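Local structure of protein VPX (Simian immunodeficiency virus, 4CC9) at residues 87-91 / 92-96; 35-38 / 39-43. The protein recruits host SAMHD1 to the CUL4A-DDB1 E3 ligase through DCAF-1 for proteasomal degradation and contributes to nuclear import of the viral pre-integration complex. All blocks are in the same frame, centred on the assembly; numbering follows the deposited sequence.

Contact 1. Residues 87-91 / 92-96. With ZN (zinc ion), chain F.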
loop_
_atom_site.group_PDB
_atom_site.type_symbol
_atom_site.label_atom_id
_atom_site.label_comp_id
_atom_site.label_asym_id
_atom_site.label_seq_id
_atom_site.Cartn_x
_atom_site.Cartn_y
_atom_site.Cartn_z
ATOM N N PHE B 87 -3.554 -5.638 8.569
ATOM C CA PHE B 87 -2.804 -4.571 7.907
ATOM C C PHE B 87 -1.869 -3.890 8.905
ATOM O O PHE B 87 -0.703 -3.648 8.609
ATOM C CB PHE B 87 -3.778 -3.553 7.306
ATOM C CG PHE B 87 -3.132 -2.282 6.794
ATOM C CD1 PHE B 87 -2.597 -2.215 5.508
ATOM C CD2 PHE B 87 -3.113 -1.135 7.577
ATOM C CE1 PHE B 87 -2.019 -1.020 5.010
ATOM C CE2 PHE B 87 -2.551 0.067 7.097
ATOM C CZ PHE B 87 -2.005 0.123 5.808
ATOM N N MET B 88 -2.378 -3.568 10.086
ATOM C CA MET B 88 -1.542 -2.907 11.079
ATOM C C MET B 88 -0.396 -3.817 11.534
ATOM O O MET B 88 0.740 -3.366 11.695
ATOM C CB MET B 88 -2.383 -2.431 12.266
ATOM C CG MET B 88 -3.257 -1.215 11.919
ATOM S SD MET B 88 -4.254 -0.567 13.286
ATOM C CE MET B 88 -5.424 -1.900 13.519
ATOM N N HIS B 89 -0.681 -5.104 11.703
ATOM C CA HIS B 89 0.356 -6.041 12.148
ATOM C C HIS B 89 1.490 -6.165 11.132
ATOM O O HIS B 89 2.662 -6.178 11.502
ATOM C CB HIS B 89 -0.242 -7.419 12.445
ATOM C CG HIS B 89 0.778 -8.465 12.772
ATOM N ND1 HIS B 89 1.302 -8.619 14.042
ATOM C CD2 HIS B 89 1.359 -9.409 12.005
ATOM C CE1 HIS B 89 2.167 -9.618 14.035
ATOM N NE2 HIS B 89 2.227 -10.115 12.814
ATOM N N CYS B 90 1.143 -6.246 9.853
ATOM C CA CYS B 90 2.147 -6.486 8.825
ATOM C C CYS B 90 2.966 -5.246 8.468
ATOM O O CYS B 90 4.135 -5.361 8.117
ATOM C CB CYS B 90 1.508 -7.130 7.594
ATOM S SG CYS B 90 0.943 -8.846 7.924
ATOM N N LYS B 91 2.361 -4.065 8.578
ATOM C CA LYS B 91 3.093 -2.817 8.379
ATOM C C LYS B 91 4.215 -2.647 9.402
ATOM O O LYS B 91 5.297 -2.169 9.064
ATOM C CB LYS B 91 2.157 -1.612 8.449
ATOM C CG LYS B 91 1.424 -1.331 7.151
ATOM C CD LYS B 91 2.406 -1.220 6.002
ATOM C CE LYS B 91 1.868 -0.331 4.888
ATOM N NZ LYS B 91 1.580 1.041 5.388
ATOM N N LYS B 92 3.962 -3.047 10.644
ATOM C CA LYS B 92 4.997 -2.990 11.670
ATOM C C LYS B 92 6.165 -3.934 11.382
ATOM O O LYS B 92 7.264 -3.748 11.905
ATOM C CB LYS B 92 4.417 -3.300 13.052
ATOM C CG LYS B 92 3.627 -2.158 13.641
ATOM C CD LYS B 92 3.235 -2.472 15.063
ATOM C CE LYS B 92 2.501 -3.788 15.149
ATOM N NZ LYS B 92 1.768 -3.887 16.437
ATOM N N GLY B 93 5.928 -4.947 10.555
ATOM C CA GLY B 93 6.967 -5.912 10.259
ATOM C C GLY B 93 6.740 -7.159 11.075
ATOM O O GLY B 93 6.540 -7.099 12.297
ATOM N N CYS B 94 6.785 -8.297 10.396
ATOM C CA CYS B 94 6.331 -9.548 10.982
ATOM C C CYS B 94 7.372 -10.661 10.906
ATOM O O CYS B 94 7.719 -11.132 9.817
ATOM C CB CYS B 94 5.038 -9.981 10.288
ATOM S SG CYS B 94 4.557 -11.681 10.565
ATOM N N ARG B 95 7.866 -11.069 12.074
ATOM C CA ARG B 95 8.726 -12.242 12.192
ATOM C C ARG B 95 8.009 -13.342 12.983
ATOM O O ARG B 95 8.569 -13.916 13.921
ATOM C CB ARG B 95 10.051 -11.878 12.866
ATOM N N CYS B 96 6.771 -13.632 12.596
ATOM C CA CYS B 96 5.965 -14.631 13.288
ATOM C C CYS B 96 6.263 -16.049 12.805
ATOM O O CYS B 96 6.494 -16.278 11.618
ATOM C CB CYS B 96 4.475 -14.324 13.122
ATOM S SG CYS B 96 3.869 -12.983 14.173
HETATM ZN ZN ZN F . 3.036 -11.940 12.282
#
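Cys94 SG is gripped twice: it binds the zinc ion at 2.3 Å, on which His89 also converges, and it receives a hydrogen bond from the backbone of Cys96. That second bond runs from Cys96 N to Cys94 SG over 3.6 Å with an N-H...S angle of 154°, which draws the two cysteines of the Cys-X-Cys sequence together around the metal, and the donated hydrogen probably tempers the negative charge of the sulfur. Together with His46 from elsewhere in the chain, His89, Cys94 and Cys96 complete a two-histidine, two-cysteine zinc site that fastens the loop 92-96 to the end of helix 71-91. His89 supplies NE2, 2.1 Å from the zinc ion. Its CG lies anti to the backbone N (chi1 174°), which carries the imidazole out beyond the helix to where the loop returns. Cys96 SG is the other sulfur ligand, 2.3 Å from the zinc ion, and both sulfurs meet the His89 ring at its edge, near its plane, as expected when all three share a metal held by NE2. The ring of His46 meets that of His89 at a steep inclination. The chain leaves the helix through Gly93, whose phi of 101° suits a residue without CB. Gly93 N donates a hydrogen bond to Cys90 O at 3.1 Å, approaching from above the carbonyl plane, whereas the bond from Lys92 N to Met88 O is weak at 3.4 Å. The carbonyl oxygens of Lys92 and Gly93 each accept a hydrogen bond from a basic side chain on the chain of another protein, so this exit also belongs to an interface. Lys92 folds back along the last turn, its CG resting 3.7 Å from Met88 O.

Contact 2. Residues 35-38 / 39-43; sequences TVEE and INRAA
Four residues apart and so on one face of the helix, Glu37 and Arg41 turn CG alike, anti to the carbonyl carbon (chi1 -65° and -66°), which keeps the side chains alongside each other. The carboxylate at the end of the extended Glu37 chain and the guanidinium of Arg41, whose chain bends at chi3, then meet in a salt bridge of 3.0 Å between OE1 and NH2. A single oxygen and a single nitrogen carry it, and the two planes stand 83° apart, which rules out a flat, two-pronged pairing. The guanidinium also has Glu37 O over one face, offset toward its rim, while Arg41 CG lies 3.5 Å from that same oxygen. Glu38 touches Arg41 through carbon, its CG 4.0 Å from NH1, and sends OE2 to a salt bridge with Arg107. On another side of the helix, Val36 and Asn40 point the same way, CG2 of Val36 lying 4.0 Å from ND2 of Asn40, and OD1 of Asn40 is hydrogen-bonded to Tyr78 OH. Ile39 sets CG2 against its own helix, 3.4 Å from Val36 O, and packs on Leu79 and Ile82 of helix 71-91. Beneath all this, successive backbone i+4 to i hydrogen bonds run from Ile39 N to Thr35 O at 2.8 Å through Ala42 N to Glu38 O at 3.0 Å. The pattern is that of an amphipathic alpha-helix, with an i to i+4 Glu-Arg salt bridge on its exposed face and an apolar face against the three-helix core of Vpx.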
loop_
_atom_site.group_PDB
_atom_site.type_symbol
_atom_site.label_atom_id
_atom_site.label_comp_id
_atom_site.label_asym_id
_atom_site.label_seq_id
_atom_site.Cartn_x
_atom_site.Cartn_y
_atom_site.Cartn_z
ATOM N N THR B 35 -13.678 -16.436 2.735
ATOM C CA THR B 35 -12.659 -15.497 3.242
ATOM C C THR B 35 -12.661 -15.333 4.772
ATOM O O THR B 35 -11.590 -15.196 5.384
ATOM C CB THR B 35 -12.762 -14.090 2.571
ATOM O OG1 THR B 35 -12.720 -14.218 1.144
ATOM C CG2 THR B 35 -11.605 -13.188 3.007
ATOM N N VAL B 36 -13.844 -15.335 5.395
ATOM C CA VAL B 36 -13.904 -15.182 6.854
ATOM C C VAL B 36 -13.221 -16.371 7.534
ATOM O O VAL B 36 -12.467 -16.198 8.507
ATOM C CB VAL B 36 -15.351 -14.906 7.405
ATOM C CG1 VAL B 36 -16.364 -15.799 6.756
ATOM C CG2 VAL B 36 -15.411 -15.100 8.921
ATOM N N GLU B 37 -13.438 -17.567 6.992
ATOM C CA GLU B 37 -12.810 -18.762 7.554
ATOM C C GLU B 37 -11.299 -18.706 7.380
ATOM O O GLU B 37 -10.544 -19.009 8.309
ATOM C CB GLU B 37 -13.365 -20.032 6.914
ATOM C CG GLU B 37 -14.830 -20.262 7.196
ATOM C CD GLU B 37 -15.207 -21.732 7.131
ATOM O OE1 GLU B 37 -14.323 -22.551 6.784
ATOM O OE2 GLU B 37 -16.380 -22.067 7.431
ATOM N N GLU B 38 -10.860 -18.305 6.191
ATOM C CA GLU B 38 -9.434 -18.225 5.909
ATOM C C GLU B 38 -8.727 -17.129 6.713
ATOM O O GLU B 38 -7.632 -17.358 7.241
ATOM C CB GLU B 38 -9.184 -18.077 4.412
ATOM C CG GLU B 38 -9.530 -19.331 3.607
ATOM C CD GLU B 38 -9.191 -19.201 2.127
ATOM O OE1 GLU B 38 -8.708 -18.120 1.718
ATOM O OE2 GLU B 38 -9.405 -20.180 1.374
ATOM N N ILE B 39 -9.339 -15.953 6.844
ATOM C CA ILE B 39 -8.683 -14.909 7.630
ATOM C C ILE B 39 -8.504 -15.335 9.089
ATOM O O ILE B 39 -7.465 -15.054 9.698
ATOM C CB ILE B 39 -9.344 -13.501 7.477
ATOM C CG1 ILE B 39 -8.370 -12.393 7.908
ATOM C CG2 ILE B 39 -10.642 -13.395 8.267
ATOM C CD1 ILE B 39 -8.837 -10.972 7.527
ATOM N N ASN B 40 -9.489 -16.043 9.640
ATOM C CA ASN B 40 -9.370 -16.534 11.015
ATOM C C ASN B 40 -8.207 -17.522 11.195
ATOM O O ASN B 40 -7.406 -17.387 12.118
ATOM C CB ASN B 40 -10.701 -17.125 11.520
ATOM C CG ASN B 40 -11.754 -16.061 11.769
ATOM O OD1 ASN B 40 -11.436 -14.880 11.936
ATOM N ND2 ASN B 40 -13.012 -16.473 11.809
ATOM N N ARG B 41 -8.101 -18.500 10.302
ATOM C CA ARG B 41 -7.000 -19.453 10.367
ATOM C C ARG B 41 -5.640 -18.781 10.209
ATOM O O ARG B 41 -4.664 -19.189 10.841
ATOM C CB ARG B 41 -7.171 -20.543 9.314
ATOM C CG ARG B 41 -8.382 -21.430 9.570
ATOM C CD ARG B 41 -8.327 -22.709 8.756
ATOM N NE ARG B 41 -9.672 -23.149 8.407
ATOM C CZ ARG B 41 -10.245 -22.920 7.229
ATOM N NH1 ARG B 41 -9.577 -22.274 6.282
ATOM N NH2 ARG B 41 -11.480 -23.344 6.992
ATOM N N ALA B 42 -5.575 -17.743 9.380
ATOM C CA ALA B 42 -4.318 -17.017 9.196
ATOM C C ALA B 42 -3.984 -16.153 10.410
ATOM O O ALA B 42 -2.837 -16.142 10.886
ATOM C CB ALA B 42 -4.371 -16.167 7.941
ATOM N N ALA B 43 -4.994 -15.449 10.923
ATOM C CA ALA B 43 -4.775 -14.468 11.987
ATOM C C ALA B 43 -4.325 -15.065 13.317
ATOM O O ALA B 43 -3.677 -14.376 14.105
ATOM C CB ALA B 43 -6.011 -13.612 12.194
#

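How the contacts relate
Contact 1 is a surface site at the end of helix 71-91, its centre about 18 Å from the centre of the chain, whereas contact 2 is partly buried within helix 25-43, its centre about 9 Å from that point. The contact centres are about 16 Å apart and their nearest atoms about 7 Å, without touching. Their chemistry differs accordingly: metal coordination holds an irregular loop in contact 1, while contact 2 relies on regular helical bonds and one surface salt bridge. Helix 71-91, which carries contact 1 at its end, packs earlier along its length against the helix of contact 2, and His46, shortly after segment 39-43, joins the zinc site. Both also lie within reach of the chain of another protein.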